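Local coordinates for ACYL carrier protein ACPA (Mycobacterium tuberculosis, PDB 2CGQ) that probably carries acyl groups as thioesters on a phosphopantetheine arm, as acyl carrier proteins do, at residues 44-56 and 83-95. Numbering follows the deposited sequence. Where two conformers were deposited one is given.
Sequences GITANQVLVDDLG and QNIKTVGDVYTSV
Q49 and V88, A47 and G89, and L51 and K86 join the two backbones through three hydrogen bonds, with V50 and T87 facing each other as a single antiparallel bridge, a non-hydrogen-bonded pair. The case illustrates how a loop can use the first amides of a helix, left without partners in its own ladder. V88 N reaches Q49 O at 2.8 Å, nearly along the C=O axis, while G89 N meets A47 O on a lone pair, in the carbonyl plane. The third bond runs the other way: L51 N gives an almost straight one (173°) to K86 O, which also accepts from a water held by V52 N. Within 83-95 the N-cap residue T87 accepts weakly through OG1 from D90 N, and T87 N returns a bond to D90 OD2, a capping box; D90 OD2 also takes K86 N, which probably steadies the turn at K86.

V88 buries more surface against the other segment than any other residue. Its CB lies 3.3 Å from T46 O, and with CG1 anti to the backbone N (chi1 168°) its CG2 is left to touch L51 CD2, L55 CD1 at 3.7 Å and I45 CG2, all crossing it at about a right angle. L51 straddles the helix start, CD2 on V88 and CD1 3.6 Å from I85 CG2 and 4.0 Å from V91 CG2. A47 CB rests obliquely by Y92 CE2, and a water links Y92 OH, also bonded to N32, to I45 O.

The loop thus fastens the start of helix 88-96 within the four-helix bundle of the acyl carrier fold: I45 and Y92 lean on helix 27-39, L51 and I85 on helix 59-73, and V91 touches both.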
ATOM      1  N   GLY A  44       6.800  11.777  -4.495  1.00 29.56           N
ATOM      2  CA  GLY A  44       5.615  11.389  -5.221  1.00 28.83           C
ATOM      3  C   GLY A  44       5.484   9.871  -5.346  1.00 28.36           C
ATOM      4  O   GLY A  44       6.475   9.141  -5.538  1.00 28.06           O
ATOM      5  N   ILE A  45       4.247   9.395  -5.238  1.00 26.70           N
ATOM      6  CA  ILE A  45       3.937   7.953  -5.316  1.00 26.39           C
ATOM      7  C   ILE A  45       3.164   7.654  -6.583  1.00 25.54           C
ATOM      8  O   ILE A  45       2.162   8.295  -6.829  1.00 25.76           O
ATOM      9  CB  ILE A  45       3.068   7.516  -4.087  1.00 25.84           C
ATOM     10  CG1 ILE A  45       3.750   7.895  -2.752  1.00 27.67           C
ATOM     11  CG2 ILE A  45       2.787   6.046  -4.136  1.00 25.28           C
ATOM     12  CD1 ILE A  45       5.153   7.335  -2.531  1.00 29.76           C
ATOM     13  N   THR A  46       3.608   6.683  -7.376  1.00 24.48           N
ATOM     14  CA  THR A  46       2.941   6.330  -8.629  1.00 25.00           C
ATOM     15  C   THR A  46       2.742   4.836  -8.745  1.00 23.12           C
ATOM     16  O   THR A  46       3.492   4.065  -8.167  1.00 24.51           O
ATOM     17  CB  THR A  46       3.753   6.859  -9.852  1.00 24.76           C
ATOM     18  OG1 THR A  46       5.117   6.366  -9.793  1.00 25.74           O
ATOM     19  CG2 THR A  46       3.736   8.374  -9.821  1.00 27.20           C
ATOM     20  N   ALA A  47       1.722   4.431  -9.518  1.00 24.07           N
ATOM     21  CA  ALA A  47       1.291   3.078  -9.573  1.00 23.60           C
ATOM     22  C   ALA A  47       2.325   2.073 -10.060  1.00 24.21           C
ATOM     23  O   ALA A  47       2.242   0.922  -9.716  1.00 24.96           O
ATOM     24  CB  ALA A  47       0.031   2.976 -10.393  1.00 24.87           C
ATOM     25  N   ASN A  48       3.315   2.527 -10.849  1.00 23.99           N
ATOM     26  CA  ASN A  48       4.404   1.658 -11.345  1.00 23.08           C
ATOM     27  C   ASN A  48       5.502   1.345 -10.337  1.00 23.98           C
ATOM     28  O   ASN A  48       6.293   0.402 -10.549  1.00 24.77           O
ATOM     29  CB  ASN A  48       5.033   2.312 -12.585  1.00 22.31           C
ATOM     30  CG  ASN A  48       5.699   3.580 -12.235  1.00 26.27           C
ATOM     31  OD1 ASN A  48       5.070   4.462 -11.635  1.00 26.33           O
ATOM     32  ND2 ASN A  48       6.993   3.695 -12.565  1.00 23.12           N
ATOM     33  N   GLN A  49       5.557   2.073  -9.230  1.00 25.01           N
ATOM     34  CA  GLN A  49       6.642   1.895  -8.247  1.00 25.83           C
ATOM     35  C   GLN A  49       6.575   0.559  -7.559  1.00 26.48           C
ATOM     36  O   GLN A  49       5.519   0.159  -7.029  1.00 27.33           O
ATOM     37  CB  GLN A  49       6.676   3.026  -7.213  1.00 24.56           C
ATOM     38  CG  GLN A  49       7.119   4.339  -7.808  1.00 27.01           C
ATOM     39  CD  GLN A  49       6.890   5.535  -6.854  1.00 27.28           C
ATOM     40  OE1 GLN A  49       5.914   5.574  -6.125  1.00 29.81           O
ATOM     41  NE2 GLN A  49       7.773   6.506  -6.910  1.00 28.77           N
ATOM     42  N   VAL A  50       7.710  -0.135  -7.610  1.00 26.46           N
ATOM     43  CA  VAL A  50       7.923  -1.385  -6.895  1.00 25.95           C
ATOM     44  C   VAL A  50       8.136  -1.083  -5.413  1.00 26.31           C
ATOM     45  O   VAL A  50       9.044  -0.327  -5.068  1.00 26.04           O
ATOM     46  CB  VAL A  50       9.089  -2.176  -7.507  1.00 24.96           C
ATOM     47  CG1 VAL A  50       9.234  -3.472  -6.844  1.00 25.64           C
ATOM     48  CG2 VAL A  50       8.841  -2.426  -8.999  1.00 26.46           C
ATOM     49  N   LEU A  51       7.320  -1.666  -4.541  1.00 26.91           N
ATOM     50  CA  LEU A  51       7.303  -1.275  -3.108  1.00 27.14           C
ATOM     51  C   LEU A  51       8.666  -1.445  -2.470  1.00 27.59           C
ATOM     52  O   LEU A  51       9.212  -0.522  -1.854  1.00 28.38           O
ATOM     53  CB  LEU A  51       6.255  -2.053  -2.313  1.00 27.71           C
ATOM     54  CG  LEU A  51       4.809  -1.782  -2.712  1.00 28.83           C
ATOM     55  CD1 LEU A  51       3.933  -2.594  -1.758  1.00 28.71           C
ATOM     56  CD2 LEU A  51       4.420  -0.347  -2.629  1.00 31.54           C
ATOM     57  N   VAL A  52       9.251  -2.588  -2.708  1.00 28.02           N
ATOM     58  CA  VAL A  52      10.606  -2.859  -2.209  1.00 28.85           C
ATOM     59  C   VAL A  52      11.667  -2.105  -3.004  1.00 27.98           C
ATOM     60  O   VAL A  52      12.341  -1.260  -2.433  1.00 28.40           O
ATOM     61  CB  VAL A  52      10.941  -4.357  -2.206  1.00 27.93           C
ATOM     62  CG1 VAL A  52      12.363  -4.563  -1.683  1.00 30.94           C
ATOM     63  CG2 VAL A  52       9.972  -5.111  -1.323  1.00 31.21           C
ATOM     64  N   ASP A  53      11.807  -2.396  -4.302  1.00 27.57           N
ATOM     65  CA  ASP A  53      12.955  -1.912  -5.079  1.00 28.49           C
ATOM     66  C   ASP A  53      12.993  -0.408  -5.236  1.00 28.58           C
ATOM     67  O   ASP A  53      14.076   0.203  -5.210  1.00 28.60           O
ATOM     68  CB  ASP A  53      12.998  -2.492  -6.480  1.00 28.78           C
ATOM     69  CG  ASP A  53      12.909  -4.008  -6.532  1.00 33.94           C
ATOM     70  OD1 ASP A  53      12.569  -4.668  -5.509  1.00 35.72           O
ATOM     71  OD2 ASP A  53      13.073  -4.522  -7.682  1.00 36.07           O
ATOM     72  N   ASP A  54      11.824   0.205  -5.413  1.00 27.38           N
ATOM     73  CA  ASP A  54      11.728   1.653  -5.630  1.00 27.93           C
ATOM     74  C   ASP A  54      11.516   2.496  -4.382  1.00 27.95           C
ATOM     75  O   ASP A  54      12.111   3.562  -4.264  1.00 27.53           O
ATOM     76  CB  ASP A  54      10.635   1.980  -6.663  1.00 27.84           C
ATOM     77  CG  ASP A  54      10.964   1.440  -8.060  1.00 28.69           C
ATOM     78  OD1 ASP A  54      12.151   1.477  -8.473  1.00 29.83           O
ATOM     79  OD2 ASP A  54      10.045   1.005  -8.780  1.00 27.84           O
ATOM     80  N   LEU A  55      10.645   2.039  -3.481  1.00 27.26           N
ATOM     81  CA  LEU A  55      10.227   2.830  -2.312  1.00 28.41           C
ATOM     82  C   LEU A  55      10.896   2.448  -0.998  1.00 28.18           C
ATOM     83  O   LEU A  55      10.781   3.186   0.000  1.00 29.74           O
ATOM     84  CB  LEU A  55       8.712   2.782  -2.164  1.00 29.17           C
ATOM     85  CG  LEU A  55       7.958   3.437  -3.308  1.00 27.13           C
ATOM     86  CD1 LEU A  55       6.480   3.244  -3.157  1.00 26.05           C
ATOM     87  CD2 LEU A  55       8.257   4.933  -3.329  1.00 29.82           C
ATOM     88  N   GLY A  56      11.572   1.302  -1.014  1.00 28.42           N
ATOM     89  CA  GLY A  56      12.323   0.776   0.104  1.00 29.33           C
ATOM     90  C   GLY A  56      11.487   0.162   1.213  1.00 28.94           C
ATOM     91  O   GLY A  56      11.879   0.180   2.397  1.00 28.09           O
ATOM     92  N   GLN A  83       0.810 -11.146   0.121  0.50 27.69           N
ATOM     93  CA  GLN A  83       2.023 -11.802  -0.432  0.50 29.37           C
ATOM     94  C   GLN A  83       2.347 -11.330  -1.841  0.50 28.90           C
ATOM     95  O   GLN A  83       3.520 -11.072  -2.190  0.50 30.27           O
ATOM     96  CB  GLN A  83       1.864 -13.366  -0.525  0.50 28.41           C
ATOM     97  CG  GLN A  83       2.389 -14.266   0.615  0.50 32.59           C
ATOM     98  CD  GLN A  83       2.491 -15.788   0.226  0.50 31.10           C
ATOM     99  OE1 GLN A  83       1.466 -16.467  -0.067  0.50 31.48           O
ATOM    100  NE2 GLN A  83       3.765 -16.328   0.182  0.50 29.60           N
ATOM    101  N   ASN A  84       1.311 -11.301  -2.658  1.00 29.52           N
ATOM    102  CA  ASN A  84       1.411 -11.092  -4.087  1.00 29.52           C
ATOM    103  C   ASN A  84       1.504  -9.616  -4.476  1.00 30.07           C
ATOM    104  O   ASN A  84       1.723  -9.337  -5.624  1.00 29.60           O
ATOM    105  CB  ASN A  84       0.200 -11.704  -4.791  1.00 29.39           C
ATOM    106  CG  ASN A  84       0.236 -13.215  -4.815  1.00 33.48           C
ATOM    107  OD1 ASN A  84       1.298 -13.805  -4.656  1.00 37.64           O
ATOM    108  ND2 ASN A  84      -0.929 -13.857  -5.005  1.00 31.68           N
ATOM    109  N   ILE A  85       1.316  -8.679  -3.541  1.00 29.68           N
ATOM    110  CA  ILE A  85       1.424  -7.252  -3.845  1.00 30.21           C
ATOM    111  C   ILE A  85       2.878  -6.884  -4.106  1.00 31.77           C
ATOM    112  O   ILE A  85       3.750  -7.106  -3.241  1.00 32.17           O
ATOM    113  CB  ILE A  85       0.848  -6.403  -2.712  1.00 29.98           C
ATOM    114  CG1 ILE A  85      -0.662  -6.470  -2.769  1.00 28.60           C
ATOM    115  CG2 ILE A  85       1.375  -4.964  -2.800  1.00 31.24           C
ATOM    116  CD1 ILE A  85      -1.304  -5.888  -1.588  1.00 32.39           C
ATOM    117  N   LYS A  86       3.144  -6.317  -5.283  1.00 30.34           N
ATOM    118  CA  LYS A  86       4.501  -5.961  -5.644  1.00 29.46           C
ATOM    119  C   LYS A  86       4.665  -4.454  -5.898  1.00 28.61           C
ATOM    120  O   LYS A  86       5.696  -3.895  -5.560  1.00 27.59           O
ATOM    121  CB  LYS A  86       4.948  -6.685  -6.895  1.00 31.23           C
ATOM    122  CG  LYS A  86       5.057  -8.192  -6.776  1.00 36.85           C
ATOM    123  CD  LYS A  86       6.069  -8.583  -5.757  1.00 41.41           C
ATOM    124  CE  LYS A  86       6.621  -9.954  -6.129  1.00 45.74           C
ATOM    125  NZ  LYS A  86       5.528 -10.959  -6.143  1.00 46.70           N
ATOM    126  N   THR A  87       3.685  -3.860  -6.586  1.00 27.75           N
ATOM    127  CA  THR A  87       3.706  -2.453  -6.920  1.00 26.51           C
ATOM    128  C   THR A  87       2.666  -1.647  -6.184  1.00 26.45           C
ATOM    129  O   THR A  87       1.681  -2.192  -5.693  1.00 25.45           O
ATOM    130  CB  THR A  87       3.491  -2.246  -8.422  1.00 24.27           C
ATOM    131  OG1 THR A  87       2.204  -2.719  -8.804  1.00 24.57           O
ATOM    132  CG2 THR A  87       4.544  -2.990  -9.209  1.00 26.80           C
ATOM    133  N   VAL A  88       2.843  -0.337  -6.222  1.00 24.78           N
ATOM    134  CA  VAL A  88       1.819   0.584  -5.722  1.00 25.25           C
ATOM    135  C   VAL A  88       0.459   0.265  -6.399  1.00 25.58           C
ATOM    136  O   VAL A  88      -0.578   0.231  -5.727  1.00 25.46           O
ATOM    137  CB  VAL A  88       2.231   2.029  -5.954  1.00 24.10           C
ATOM    138  CG1 VAL A  88       1.039   3.005  -5.721  1.00 23.58           C
ATOM    139  CG2 VAL A  88       3.454   2.422  -5.076  1.00 25.54           C
ATOM    140  N   GLY A  89       0.446   0.054  -7.711  1.00 26.13           N
ATOM    141  CA  GLY A  89      -0.786  -0.260  -8.390  1.00 25.29           C
ATOM    142  C   GLY A  89      -1.526  -1.451  -7.823  1.00 25.12           C
ATOM    143  O   GLY A  89      -2.749  -1.455  -7.775  1.00 25.32           O
ATOM    144  N   ASP A  90      -0.781  -2.462  -7.401  1.00 25.12           N
ATOM    145  CA  ASP A  90      -1.345  -3.723  -6.825  1.00 26.74           C
ATOM    146  C   ASP A  90      -2.057  -3.363  -5.492  1.00 26.79           C
ATOM    147  O   ASP A  90      -3.142  -3.870  -5.166  1.00 25.92           O
ATOM    148  CB  ASP A  90      -0.244  -4.717  -6.497  1.00 27.22           C
ATOM    149  CG  ASP A  90       0.458  -5.295  -7.711  1.00 25.99           C
ATOM    150  OD1 ASP A  90      -0.108  -5.287  -8.839  1.00 27.06           O
ATOM    151  OD2 ASP A  90       1.578  -5.797  -7.481  1.00 25.82           O
ATOM    152  N   VAL A  91      -1.449  -2.437  -4.754  1.00 27.11           N
ATOM    153  CA  VAL A  91      -2.078  -1.895  -3.528  1.00 27.27           C
ATOM    154  C   VAL A  91      -3.411  -1.193  -3.868  1.00 27.77           C
ATOM    155  O   VAL A  91      -4.458  -1.441  -3.224  1.00 28.40           O
ATOM    156  CB  VAL A  91      -1.153  -0.910  -2.799  1.00 26.34           C
ATOM    157  CG1 VAL A  91      -1.825  -0.424  -1.492  1.00 28.43           C
ATOM    158  CG2 VAL A  91       0.164  -1.532  -2.426  1.00 26.87           C
ATOM    159  N   TYR A  92      -3.424  -0.335  -4.911  1.00 26.99           N
ATOM    160  CA  TYR A  92      -4.667   0.313  -5.333  1.00 28.02           C
ATOM    161  C   TYR A  92      -5.749  -0.683  -5.670  1.00 29.11           C
ATOM    162  O   TYR A  92      -6.874  -0.530  -5.278  1.00 29.22           O
ATOM    163  CB  TYR A  92      -4.436   1.239  -6.543  1.00 26.98           C
ATOM    164  CG  TYR A  92      -3.473   2.382  -6.389  1.00 26.33           C
ATOM    165  CD1 TYR A  92      -3.101   2.911  -5.178  1.00 25.26           C
ATOM    166  CD2 TYR A  92      -3.026   3.067  -7.532  1.00 27.97           C
ATOM    167  CE1 TYR A  92      -2.248   4.035  -5.100  1.00 26.73           C
ATOM    168  CE2 TYR A  92      -2.202   4.175  -7.462  1.00 28.59           C
ATOM    169  CZ  TYR A  92      -1.815   4.670  -6.280  1.00 28.94           C
ATOM    170  OH  TYR A  92      -0.962   5.750  -6.310  1.00 28.08           O
ATOM    171  N   THR A  93      -5.418  -1.735  -6.408  1.00 28.99           N
ATOM    172  CA  THR A  93      -6.475  -2.642  -6.887  1.00 29.39           C
ATOM    173  C   THR A  93      -6.917  -3.531  -5.716  1.00 29.41           C
ATOM    174  O   THR A  93      -8.081  -3.953  -5.678  1.00 30.55           O
ATOM    175  CB  THR A  93      -6.025  -3.422  -8.144  1.00 29.26           C
ATOM    176  OG1 THR A  93      -4.840  -4.102  -7.830  1.00 30.58           O
ATOM    177  CG2 THR A  93      -5.690  -2.500  -9.199  1.00 29.49           C
ATOM    178  N   SER A  94      -6.047  -3.749  -4.736  1.00 29.39           N
ATOM    179  CA  SER A  94      -6.428  -4.542  -3.530  1.00 30.31           C
ATOM    180  C   SER A  94      -7.470  -3.803  -2.699  1.00 31.15           C
ATOM    181  O   SER A  94      -8.384  -4.447  -2.134  1.00 31.94           O
ATOM    182  CB  SER A  94      -5.239  -4.904  -2.646  0.65 30.78           C
ATOM    183  OG  SER A  94      -4.545  -6.042  -3.097  0.65 31.47           O
ATOM    184  N   VAL A  95      -7.345  -2.476  -2.604  1.00 30.03           N
ATOM    185  CA  VAL A  95      -8.342  -1.673  -1.934  1.00 31.30           C
ATOM    186  C   VAL A  95      -9.561  -1.439  -2.838  1.00 32.18           C
ATOM    187  O   VAL A  95     -10.696  -1.465  -2.357  1.00 32.74           O
ATOM    188  CB  VAL A  95      -7.735  -0.345  -1.490  1.00 31.40           C
ATOM    189  CG1 VAL A  95      -8.764   0.569  -0.854  1.00 31.54           C
ATOM    190  CG2 VAL A  95      -6.543  -0.628  -0.551  1.00 29.57           C
TER
HETATM  191  O   HOH W   1      -0.532   7.902  -8.092  1.00 50.70           O
HETATM  192  O   HOH W   2       7.721  -4.917  -3.950  1.00 26.06           O